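Local structure of mandelate racemase/muconate lactonizing enzyme-like protein (Roseovarius sp. TM1035, 3RCY) at residues 25-30 against 39-44; 7-12 against 54-59; 317-322 against 349-354; 113-118 against 325-330. The protein probably works as a magnesium-dependent isomerase or related enzyme of the enolase superfamily, and binds a magnesium ion and ribose. All blocks are in the same frame, centred on the assembly; numbering follows the deposited sequence.

Overall arrangement
Three fairly short loops and one long connection show how this enolase-superfamily chain is tied together. From the N terminus, strand 4-12 opens contact 2, which closes only when helix 48-63 packs back on it. Contact 1, the hairpin of strands 24-31 and 36-41, falls wholly within that span, and the two touch in one three-stranded sheet. Further along, residues 113-118, following helix 89-110, wait some 200 residues for their partner, the end of helix 316-327, in contact 4. Contact 3 opens on the same helix and closes at 349-354, so contacts 3 and 4 cross. Contact 1 also meets helix 316-327, where E40 OE1 accepts from E318 N, linking the N-terminal sheet to the C-terminal domain.

Contact 1. Residues 25-30 against 39-44; sequences ILVKLT and GECYAA
A water is gripped by three groups across the seam between I25 and C41: it accepts from I25 N at 2.9 Å and donates to E40 OE2 and to C41 O. It links I25 N to C41 O, which stand 4.2 Å apart, while C41 N bonds I25 O directly at 2.9 Å. V27 and G39 form a hydrogen-bonded pair, with V27 N to G39 O at 3.0 Å and G39 N to V27 O at 2.9 Å, and L26 faces E40 as a non-hydrogen-bonded pair. With CG anti to the backbone N (chi1 179°), the extended E40 side chain runs past L26, whose CD2 lies 4.0 Å from OE1. On the other face of the sheet V27 CG1 meets C41 SG at 4.0 Å, and I25 CG2 sits near C41 CB. The buried carboxylate of E40 has further donors, G315 N at OE2 and E318 N at OE1, which would favour its charged form. The face of I25, V27 and C41 rests on helices 48-63 and 89-110, while E40 on the opposite face reaches the start of helix 316-327.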
loop_
_atom_site.group_PDB
_atom_site.type_symbol
_atom_site.label_atom_id
_atom_site.label_comp_id
_atom_site.label_asym_id
_atom_site.label_seq_id
_atom_site.Cartn_x
_atom_site.Cartn_y
_atom_site.Cartn_z
ATOM N N ILE A 25 26.683 23.183 27.142
ATOM C CA ILE A 25 27.477 22.143 27.790
ATOM C C ILE A 25 28.673 21.828 26.909
ATOM O O ILE A 25 28.546 21.146 25.891
ATOM C CB ILE A 25 26.653 20.857 28.077
ATOM C CG1 ILE A 25 25.443 21.182 28.969
ATOM C CG2 ILE A 25 27.539 19.796 28.748
ATOM C CD1 ILE A 25 24.370 20.078 28.997
ATOM N N LEU A 26 29.830 22.344 27.306
ATOM C CA LEU A 26 31.066 22.126 26.564
ATOM C C LEU A 26 31.844 20.970 27.173
ATOM O O LEU A 26 31.878 20.810 28.398
ATOM C CB LEU A 26 31.927 23.398 26.568
ATOM C CG LEU A 26 31.236 24.718 26.182
ATOM C CD1 LEU A 26 32.226 25.867 26.294
ATOM C CD2 LEU A 26 30.631 24.654 24.773
ATOM N N VAL A 27 32.456 20.158 26.315
ATOM C CA VAL A 27 33.358 19.100 26.774
ATOM C C VAL A 27 34.742 19.296 26.161
ATOM O O VAL A 27 34.874 19.641 24.987
ATOM C CB VAL A 27 32.807 17.668 26.487
ATOM C CG1 VAL A 27 31.522 17.430 27.265
ATOM C CG2 VAL A 27 32.578 17.433 24.971
ATOM N N LYS A 28 35.769 19.086 26.970
ATOM C CA LYS A 28 37.137 19.208 26.513
ATOM C C LYS A 28 37.811 17.870 26.790
ATOM O O LYS A 28 37.866 17.417 27.936
ATOM C CB LYS A 28 37.830 20.355 27.264
ATOM C CG LYS A 28 39.326 20.535 26.999
ATOM C CD LYS A 28 39.945 21.318 28.174
ATOM C CE LYS A 28 41.426 21.576 28.019
ATOM N NZ LYS A 28 41.877 22.503 29.109
ATOM N N LEU A 29 38.288 17.227 25.730
ATOM C CA LEU A 29 38.996 15.963 25.852
ATOM C C LEU A 29 40.481 16.174 25.613
ATOM O O LEU A 29 40.873 17.004 24.794
ATOM C CB LEU A 29 38.454 14.923 24.861
ATOM C CG LEU A 29 37.001 14.469 25.016
ATOM C CD1 LEU A 29 36.678 13.372 24.012
ATOM C CD2 LEU A 29 36.730 13.988 26.430
ATOM N N THR A 30 41.298 15.421 26.338
ATOM C CA THR A 30 42.738 15.452 26.151
ATOM C C THR A 30 43.235 14.026 25.955
ATOM O O THR A 30 42.818 13.112 26.683
ATOM C CB THR A 30 43.463 16.096 27.361
ATOM O OG1 THR A 30 42.836 17.343 27.693
ATOM C CG2 THR A 30 44.950 16.342 27.050
ATOM N N GLY A 39 34.112 19.817 22.220
ATOM C CA GLY A 39 32.824 19.370 21.724
ATOM C C GLY A 39 31.723 20.057 22.498
ATOM O O GLY A 39 31.988 20.807 23.451
ATOM N N GLU A 40 30.483 19.813 22.092
ATOM C CA GLU A 40 29.341 20.427 22.759
ATOM C C GLU A 40 28.169 19.450 22.798
ATOM O O GLU A 40 27.813 18.866 21.773
ATOM C CB GLU A 40 28.960 21.737 22.060
ATOM C CG GLU A 40 27.754 22.435 22.674
ATOM C CD GLU A 40 27.607 23.886 22.245
ATOM O OE1 GLU A 40 28.456 24.406 21.475
ATOM O OE2 GLU A 40 26.616 24.505 22.694
ATOM N N CYS A 41 27.610 19.240 23.989
ATOM C CA CYS A 41 26.454 18.354 24.147
ATOM C C CYS A 41 25.154 19.142 24.092
ATOM O O CYS A 41 25.071 20.260 24.601
ATOM C CB CYS A 41 26.524 17.583 25.468
ATOM S SG CYS A 41 27.978 16.533 25.628
ATOM N N TYR A 42 24.145 18.546 23.472
ATOM C CA TYR A 42 22.830 19.148 23.366
ATOM C C TYR A 42 21.835 18.169 23.987
ATOM O O TYR A 42 21.406 17.198 23.345
ATOM C CB TYR A 42 22.506 19.452 21.897
ATOM C CG TYR A 42 21.357 20.422 21.694
ATOM C CD1 TYR A 42 21.497 21.777 22.008
ATOM C CD2 TYR A 42 20.139 19.988 21.178
ATOM C CE1 TYR A 42 20.448 22.674 21.824
ATOM C CE2 TYR A 42 19.079 20.875 20.985
ATOM C CZ TYR A 42 19.246 22.217 21.307
ATOM O OH TYR A 42 18.206 23.099 21.125
ATOM N N ALA A 43 21.511 18.409 25.256
ATOM C CA ALA A 43 20.679 17.508 26.042
ATOM C C ALA A 43 20.159 18.236 27.282
ATOM O O ALA A 43 20.949 18.668 28.128
ATOM C CB ALA A 43 21.483 16.279 26.451
ATOM N N ALA A 44 18.840 18.386 27.380
ATOM C CA ALA A 44 18.243 19.104 28.510
ATOM C C ALA A 44 16.973 18.459 29.057
ATOM O O ALA A 44 16.146 19.144 29.651
ATOM C CB ALA A 44 17.978 20.553 28.146
HETATM O O HOH W 1 25.162 22.935 24.692
#

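Contact 2. Residues 7-12 against 54-59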
loop_
_atom_site.group_PDB
_atom_site.type_symbol
_atom_site.label_atom_id
_atom_site.label_comp_id
_atom_site.label_asym_id
_atom_site.label_seq_id
_atom_site.Cartn_x
_atom_site.Cartn_y
_atom_site.Cartn_z
ATOM N N LEU A 7 38.841 14.164 30.601
ATOM C CA LEU A 7 37.614 14.888 30.311
ATOM C C LEU A 7 37.419 16.060 31.273
ATOM O O LEU A 7 37.522 15.906 32.490
ATOM C CB LEU A 7 36.401 13.949 30.398
ATOM C CG LEU A 7 34.998 14.572 30.480
ATOM C CD1 LEU A 7 34.591 15.318 29.192
ATOM C CD2 LEU A 7 33.978 13.497 30.825
ATOM N N ASP A 8 37.134 17.226 30.706
ATOM C CA ASP A 8 36.664 18.364 31.473
ATOM C C ASP A 8 35.319 18.796 30.908
ATOM O O ASP A 8 35.142 18.858 29.687
ATOM C CB ASP A 8 37.659 19.515 31.383
ATOM C CG ASP A 8 38.988 19.169 32.002
ATOM O OD1 ASP A 8 39.076 19.177 33.238
ATOM O OD2 ASP A 8 39.944 18.873 31.259
ATOM N N ILE A 9 34.373 19.073 31.797
ATOM C CA ILE A 9 33.064 19.568 31.387
ATOM C C ILE A 9 32.906 20.992 31.901
ATOM O O ILE A 9 33.147 21.266 33.083
ATOM C CB ILE A 9 31.908 18.691 31.936
ATOM C CG1 ILE A 9 32.093 17.215 31.528
ATOM C CG2 ILE A 9 30.546 19.249 31.462
ATOM C CD1 ILE A 9 31.237 16.216 32.365
ATOM N N ILE A 10 32.506 21.895 31.013
ATOM C CA ILE A 10 32.257 23.277 31.395
ATOM C C ILE A 10 30.857 23.675 30.963
ATOM O O ILE A 10 30.533 23.647 29.775
ATOM C CB ILE A 10 33.294 24.250 30.772
ATOM C CG1 ILE A 10 34.710 23.929 31.266
ATOM C CG2 ILE A 10 32.934 25.704 31.110
ATOM C CD1 ILE A 10 35.800 24.480 30.352
ATOM N N VAL A 11 30.027 24.022 31.937
ATOM C CA VAL A 11 28.703 24.554 31.647
ATOM C C VAL A 11 28.772 26.073 31.716
ATOM O O VAL A 11 29.152 26.636 32.742
ATOM C CB VAL A 11 27.641 24.001 32.616
ATOM C CG1 VAL A 11 26.261 24.583 32.297
ATOM C CG2 VAL A 11 27.615 22.470 32.541
ATOM N N THR A 12 28.417 26.723 30.611
ATOM C CA THR A 12 28.551 28.165 30.503
ATOM C C THR A 12 27.240 28.831 30.103
ATOM O O THR A 12 26.501 28.322 29.247
ATOM C CB THR A 12 29.749 28.569 29.576
ATOM O OG1 THR A 12 29.930 29.985 29.609
ATOM C CG2 THR A 12 29.552 28.100 28.131
ATOM N N VAL A 54 26.029 11.985 33.679
ATOM C CA VAL A 54 25.786 11.149 32.491
ATOM C C VAL A 54 27.007 11.163 31.566
ATOM O O VAL A 54 27.480 10.102 31.131
ATOM C CB VAL A 54 24.509 11.601 31.722
ATOM C CG1 VAL A 54 24.405 10.915 30.338
ATOM C CG2 VAL A 54 23.257 11.323 32.559
ATOM N N ILE A 55 27.509 12.368 31.277
ATOM C CA ILE A 55 28.671 12.549 30.394
ATOM C C ILE A 55 29.903 11.825 30.948
ATOM O O ILE A 55 30.560 11.071 30.229
ATOM C CB ILE A 55 28.959 14.053 30.150
ATOM C CG1 ILE A 55 27.827 14.673 29.319
ATOM C CG2 ILE A 55 30.295 14.256 29.447
ATOM C CD1 ILE A 55 27.769 16.199 29.389
ATOM N N GLU A 56 30.188 12.036 32.233
ATOM C CA GLU A 56 31.305 11.367 32.902
ATOM C C GLU A 56 31.198 9.840 32.806
ATOM O O GLU A 56 32.192 9.163 32.541
ATOM C CB GLU A 56 31.425 11.827 34.372
ATOM C CG GLU A 56 31.995 13.240 34.534
ATOM C CD GLU A 56 31.907 13.778 35.964
ATOM O OE1 GLU A 56 31.374 13.065 36.847
ATOM O OE2 GLU A 56 32.369 14.919 36.207
ATOM N N ASP A 57 29.988 9.311 32.997
ATOM C CA ASP A 57 29.738 7.871 32.878
ATOM C C ASP A 57 30.040 7.365 31.467
ATOM O O ASP A 57 30.833 6.439 31.292
ATOM C CB ASP A 57 28.291 7.537 33.256
ATOM C CG ASP A 57 28.020 6.042 33.275
ATOM O OD1 ASP A 57 28.041 5.411 32.198
ATOM O OD2 ASP A 57 27.774 5.491 34.368
ATOM N N VAL A 58 29.393 7.975 30.474
ATOM C CA VAL A 58 29.585 7.613 29.067
ATOM C C VAL A 58 31.071 7.621 28.679
ATOM O O VAL A 58 31.580 6.659 28.081
ATOM C CB VAL A 58 28.775 8.567 28.138
ATOM C CG1 VAL A 58 29.169 8.368 26.668
ATOM C CG2 VAL A 58 27.258 8.332 28.329
ATOM N N PHE A 59 31.761 8.714 29.005
ATOM C CA PHE A 59 33.184 8.808 28.708
ATOM C C PHE A 59 34.005 7.722 29.406
ATOM O O PHE A 59 34.773 7.022 28.753
ATOM C CB PHE A 59 33.750 10.192 29.041
ATOM C CG PHE A 59 35.235 10.301 28.811
ATOM C CD1 PHE A 59 35.748 10.389 27.518
ATOM C CD2 PHE A 59 36.125 10.296 29.887
ATOM C CE1 PHE A 59 37.125 10.483 27.293
ATOM C CE2 PHE A 59 37.508 10.388 29.673
ATOM C CZ PHE A 59 38.001 10.485 28.364
#
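L7 and I9 of an edge strand pack against I55, E56 and F59 of helix 48-63, a helix-on-sheet layer in the N-terminal capping domain of the enolase superfamily, where a three-stranded antiparallel meander is followed by helices. The two short axes run 9.8 Å apart at closest approach and nearly antiparallel, at 160°. The CB of L7 sits over one face of the F59 ring, 4.0 Å from the ring centroid and 24° off the normal, a CH-pi contact displaced toward the CD2 and CE2 rim. A chi1 of 165° then sets CG opposite the backbone N and carries the branch along the helix toward I55. The tip, CD2, lodges between I55 and F59, one turn apart: it lies 3.8 Å from F59 CB and 4.0 Å from I55 CG2, and it also rests on the backbone at E56 CA. The L7 and F59 side chains lie alongside each other, pointing opposite ways, rather than meeting end-on. Behind them, L29 of strand 24-31 touches both L7 and F59, and L98 of helix 89-110 also reaches L7. No hydrogen bond joins the two segments, and their contact is apolar. Across the helix from the strand, D57 accepts from G47 N of a second subunit, so helix 48-63 lies between its own sheet and a neighbour. At the outer margin the I9 methyl CD1 fits between two helix residues, 3.6 Å from I55 CG2 and 3.8 Å from E56 CG.

Contact 3. Residues 317-322 against 349-354; sequences VEWAAN and GSIRVE
The indole of W319 reaches from helix 316-327 toward residues 349-354 and presents its benzene edge to the backbone of I351. I351 O lies in the ring plane, 3.3 Å from CZ3. The I351 side chain crosses the indole obliquely, its CG2 lying 3.7 Å from the same CZ3, and V353 crosses it at about a right angle, CG2 reaching CZ2 at 3.8 Å. The two branches of I351 divide the work: at chi1 -53° CG2 lies across from the backbone N, against the indole, while CD1 reaches toward the helix, to A320 CB at 3.7 Å. R352, between the two, turns the other way and forms a salt bridge with D344. In the C-terminal barrel domain, helix 316-327 follows strand 307-308 and precedes strand 335-336 in the chain, and I358 of strand 357-358 touches W319, I351 and V353 alike; the W319 side chain is about 14 Å from the bound magnesium ion. No hydrogen bond crosses the contact, and the indole NE1 has a weak one to S337 OG. The in-plane I351 O sets a partly negative oxygen against the partly positive rim of the ring, probably mildly attractive within an otherwise apolar fit.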
loop_
_atom_site.group_PDB
_atom_site.type_symbol
_atom_site.label_atom_id
_atom_site.label_comp_id
_atom_site.label_asym_id
_atom_site.label_seq_id
_atom_site.Cartn_x
_atom_site.Cartn_y
_atom_site.Cartn_z
ATOM N N VAL A 317 30.684 26.026 19.445
ATOM C CA VAL A 317 31.414 24.766 19.302
ATOM C C VAL A 317 30.569 23.775 18.507
ATOM O O VAL A 317 31.051 23.181 17.541
ATOM C CB VAL A 317 31.845 24.159 20.677
ATOM C CG1 VAL A 317 32.430 22.760 20.492
ATOM C CG2 VAL A 317 32.868 25.064 21.367
ATOM N N GLU A 318 29.305 23.607 18.892
ATOM C CA GLU A 318 28.409 22.788 18.082
ATOM C C GLU A 318 28.289 23.369 16.671
ATOM O O GLU A 318 28.232 22.630 15.695
ATOM C CB GLU A 318 27.024 22.644 18.713
ATOM C CG GLU A 318 26.228 21.526 18.049
ATOM C CD GLU A 318 24.738 21.604 18.301
ATOM O OE1 GLU A 318 24.153 22.708 18.179
ATOM O OE2 GLU A 318 24.145 20.548 18.593
ATOM N N TRP A 319 28.279 24.696 16.570
ATOM C CA TRP A 319 28.203 25.352 15.269
ATOM C C TRP A 319 29.417 25.040 14.393
ATOM O O TRP A 319 29.274 24.870 13.190
ATOM C CB TRP A 319 28.042 26.860 15.438
ATOM C CG TRP A 319 27.799 27.586 14.158
ATOM C CD1 TRP A 319 26.757 27.402 13.282
ATOM C CD2 TRP A 319 28.607 28.625 13.604
ATOM N NE1 TRP A 319 26.874 28.265 12.219
ATOM C CE2 TRP A 319 27.997 29.030 12.391
ATOM C CE3 TRP A 319 29.790 29.256 14.012
ATOM C CZ2 TRP A 319 28.530 30.040 11.587
ATOM C CZ3 TRP A 319 30.324 30.259 13.203
ATOM C CH2 TRP A 319 29.691 30.641 12.010
ATOM N N ALA A 320 30.606 24.977 14.994
ATOM C CA ALA A 320 31.812 24.596 14.249
ATOM C C ALA A 320 31.690 23.180 13.680
ATOM O O ALA A 320 32.072 22.936 12.531
ATOM C CB ALA A 320 33.064 24.725 15.112
ATOM N N ALA A 321 31.146 22.262 14.476
ATOM C CA ALA A 321 30.856 20.908 13.998
ATOM C C ALA A 321 29.924 20.957 12.789
ATOM O O ALA A 321 30.196 20.319 11.763
ATOM C CB ALA A 321 30.276 20.022 15.119
ATOM N N ASN A 322 28.855 21.746 12.898
ATOM C CA ASN A 322 27.908 21.952 11.793
ATOM C C ASN A 322 28.587 22.402 10.495
ATOM O O ASN A 322 28.227 21.956 9.403
ATOM C CB ASN A 322 26.841 22.982 12.177
ATOM C CG ASN A 322 25.929 22.508 13.297
ATOM O OD1 ASN A 322 25.966 21.350 13.707
ATOM N ND2 ASN A 322 25.094 23.410 13.789
ATOM N N GLY A 349 36.460 34.489 17.390
ATOM C CA GLY A 349 36.204 34.869 15.995
ATOM C C GLY A 349 36.739 33.925 14.930
ATOM O O GLY A 349 36.937 34.335 13.782
ATOM N N SER A 350 36.945 32.663 15.308
ATOM C CA SER A 350 37.606 31.656 14.469
ATOM C C SER A 350 36.832 31.326 13.199
ATOM O O SER A 350 37.434 31.073 12.160
ATOM C CB SER A 350 37.826 30.360 15.263
ATOM O OG SER A 350 38.854 30.524 16.218
ATOM N N ILE A 351 35.503 31.304 13.307
ATOM C CA ILE A 351 34.606 31.046 12.179
ATOM C C ILE A 351 33.477 32.071 12.254
ATOM O O ILE A 351 32.909 32.273 13.318
ATOM C CB ILE A 351 34.001 29.615 12.233
ATOM C CG1 ILE A 351 35.101 28.549 12.360
ATOM C CG2 ILE A 351 33.142 29.336 10.998
ATOM C CD1 ILE A 351 34.570 27.161 12.718
ATOM N N ARG A 352 33.153 32.707 11.124
ATOM C CA ARG A 352 32.136 33.765 11.098
ATOM C C ARG A 352 31.247 33.698 9.863
ATOM O O ARG A 352 31.677 33.231 8.801
ATOM C CB ARG A 352 32.794 35.152 11.164
ATOM C CG ARG A 352 33.323 35.528 12.537
ATOM C CD ARG A 352 34.216 36.738 12.473
ATOM N NE ARG A 352 34.665 37.116 13.804
ATOM C CZ ARG A 352 35.725 37.874 14.059
ATOM N NH1 ARG A 352 36.482 38.340 13.071
ATOM N NH2 ARG A 352 36.035 38.152 15.316
ATOM N N VAL A 353 30.008 34.167 10.012
ATOM C CA VAL A 353 29.143 34.417 8.861
ATOM C C VAL A 353 29.587 35.739 8.234
ATOM O O VAL A 353 29.644 36.761 8.911
ATOM C CB VAL A 353 27.638 34.494 9.252
ATOM C CG1 VAL A 353 26.771 34.830 8.032
ATOM C CG2 VAL A 353 27.175 33.191 9.884
ATOM N N GLU A 354 29.913 35.713 6.948
ATOM C CA GLU A 354 30.295 36.929 6.237
ATOM C C GLU A 354 29.447 37.082 4.973
ATOM O O GLU A 354 29.456 36.213 4.100
ATOM C CB GLU A 354 31.807 36.923 5.944
ATOM C CG GLU A 354 32.642 36.945 7.228
ATOM C CD GLU A 354 34.145 36.873 7.006
ATOM O OE1 GLU A 354 34.591 36.367 5.946
ATOM O OE2 GLU A 354 34.880 37.316 7.921
#

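Contact 4. Residues 113-118 against 325-330; sequences PVWALL and FAASIP
This buried van der Waals contact joins two parts of the fold far apart in sequence, packing W115 and L118, in the segment after helix 89-110, against A327 and S328 at the end of helix 316-327 of the C-terminal domain. W115 and A327 meet through their beta carbons, CB to CB at 3.7 Å. With CG between the backbone N and the carbonyl carbon (chi1 59°), the indole then swings back over its own segment, where P113 CG and A116 CB share one face, and NE1 bonds to P361 O. L118 and S328 also meet closely: L118 CB lies 3.6 Å from S328 OG, and L118 O an equal distance from S328 CB. The serine hydroxyl turns back to its own segment, donating to F325 O at 2.8 Å, tilted 23° from the carbonyl plane. F325 O also accepts from S328 N on the same face, so two bonds hold the helix end. K295 of helix 290-302 connects the two segments through a third element. No hydrogen bond passes directly between the segments; L118 O and S328 OG each bond instead to the lysine, whose charge would probably polarise both.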
loop_
_atom_site.group_PDB
_atom_site.type_symbol
_atom_site.label_atom_id
_atom_site.label_comp_id
_atom_site.label_asym_id
_atom_site.label_seq_id
_atom_site.Cartn_x
_atom_site.Cartn_y
_atom_site.Cartn_z
ATOM N N PRO A 113 41.831 20.179 8.581
ATOM C CA PRO A 113 40.495 20.504 9.081
ATOM C C PRO A 113 39.613 19.264 9.093
ATOM O O PRO A 113 39.846 18.330 8.315
ATOM C CB PRO A 113 39.962 21.523 8.071
ATOM C CG PRO A 113 40.872 21.461 6.906
ATOM C CD PRO A 113 42.173 20.913 7.348
ATOM N N VAL A 114 38.619 19.246 9.973
ATOM C CA VAL A 114 37.702 18.108 10.066
ATOM C C VAL A 114 37.054 17.761 8.710
ATOM O O VAL A 114 37.019 16.588 8.328
ATOM C CB VAL A 114 36.649 18.328 11.189
ATOM C CG1 VAL A 114 35.530 17.275 11.136
ATOM C CG2 VAL A 114 37.331 18.307 12.560
ATOM N N TRP A 115 36.567 18.763 7.977
ATOM C CA TRP A 115 35.918 18.505 6.673
ATOM C C TRP A 115 36.803 17.713 5.704
ATOM O O TRP A 115 36.294 16.917 4.902
ATOM C CB TRP A 115 35.386 19.793 6.001
ATOM C CG TRP A 115 36.415 20.859 5.721
ATOM C CD1 TRP A 115 36.612 22.007 6.434
ATOM C CD2 TRP A 115 37.365 20.892 4.640
ATOM N NE1 TRP A 115 37.630 22.743 5.877
ATOM C CE2 TRP A 115 38.111 22.083 4.778
ATOM C CE3 TRP A 115 37.661 20.030 3.575
ATOM C CZ2 TRP A 115 39.145 22.431 3.898
ATOM C CZ3 TRP A 115 38.689 20.371 2.704
ATOM C CH2 TRP A 115 39.417 21.568 2.871
ATOM N N ALA A 116 38.121 17.929 5.777
ATOM C CA ALA A 116 39.061 17.225 4.904
ATOM C C ALA A 116 39.085 15.721 5.198
ATOM O O ALA A 116 39.445 14.928 4.326
ATOM C CB ALA A 116 40.480 17.830 5.000
ATOM N N LEU A 117 38.680 15.344 6.417
ATOM C CA LEU A 117 38.613 13.936 6.826
ATOM C C LEU A 117 37.264 13.285 6.497
ATOM O O LEU A 117 37.096 12.075 6.656
ATOM C CB LEU A 117 38.908 13.787 8.337
ATOM C CG LEU A 117 40.164 14.474 8.902
ATOM C CD1 LEU A 117 40.291 14.255 10.413
ATOM C CD2 LEU A 117 41.459 14.038 8.175
ATOM N N LEU A 118 36.314 14.090 6.044
ATOM C CA LEU A 118 34.937 13.632 5.841
ATOM C C LEU A 118 34.559 13.501 4.364
ATOM O O LEU A 118 33.397 13.685 4.003
ATOM C CB LEU A 118 33.955 14.583 6.550
ATOM C CG LEU A 118 34.094 14.804 8.058
ATOM C CD1 LEU A 118 33.135 15.911 8.514
ATOM C CD2 LEU A 118 33.849 13.501 8.847
ATOM N N PHE A 325 30.814 19.569 8.942
ATOM C CA PHE A 325 29.844 18.620 8.412
ATOM C C PHE A 325 29.285 19.140 7.084
ATOM O O PHE A 325 29.358 18.453 6.058
ATOM C CB PHE A 325 28.724 18.397 9.439
ATOM C CG PHE A 325 27.536 17.628 8.912
ATOM C CD1 PHE A 325 27.652 16.286 8.556
ATOM C CD2 PHE A 325 26.294 18.242 8.808
ATOM C CE1 PHE A 325 26.551 15.575 8.077
ATOM C CE2 PHE A 325 25.178 17.535 8.335
ATOM C CZ PHE A 325 25.319 16.194 7.965
ATOM N N ALA A 326 28.758 20.364 7.112
ATOM C CA ALA A 326 28.166 21.013 5.933
ATOM C C ALA A 326 29.152 21.175 4.775
ATOM O O ALA A 326 28.771 21.022 3.615
ATOM C CB ALA A 326 27.600 22.363 6.316
ATOM N N ALA A 327 30.412 21.493 5.091
ATOM C CA ALA A 327 31.448 21.680 4.063
ATOM C C ALA A 327 31.678 20.414 3.226
ATOM O O ALA A 327 32.097 20.502 2.062
ATOM C CB ALA A 327 32.748 22.114 4.700
ATOM N N SER A 328 31.367 19.256 3.816
ATOM C CA SER A 328 31.730 17.949 3.253
ATOM C C SER A 328 30.599 17.205 2.541
ATOM O O SER A 328 30.832 16.130 1.975
ATOM C CB SER A 328 32.287 17.052 4.362
ATOM O OG SER A 328 31.232 16.574 5.193
ATOM N N ILE A 329 29.382 17.746 2.569
ATOM C CA ILE A 329 28.243 17.044 1.960
ATOM C C ILE A 329 27.719 17.735 0.699
ATOM O O ILE A 329 27.665 18.964 0.638
ATOM C CB ILE A 329 27.092 16.803 2.972
ATOM C CG1 ILE A 329 26.504 18.140 3.458
ATOM C CG2 ILE A 329 27.588 15.907 4.144
ATOM C CD1 ILE A 329 25.202 18.008 4.228
ATOM N N PRO A 330 27.346 16.946 -0.322
ATOM C CA PRO A 330 26.805 17.568 -1.525
ATOM C C PRO A 330 25.381 18.079 -1.329
ATOM O O PRO A 330 24.977 19.024 -2.000
ATOM C CB PRO A 330 26.852 16.435 -2.569
ATOM C CG PRO A 330 26.842 15.182 -1.786
ATOM C CD PRO A 330 27.541 15.488 -0.481
#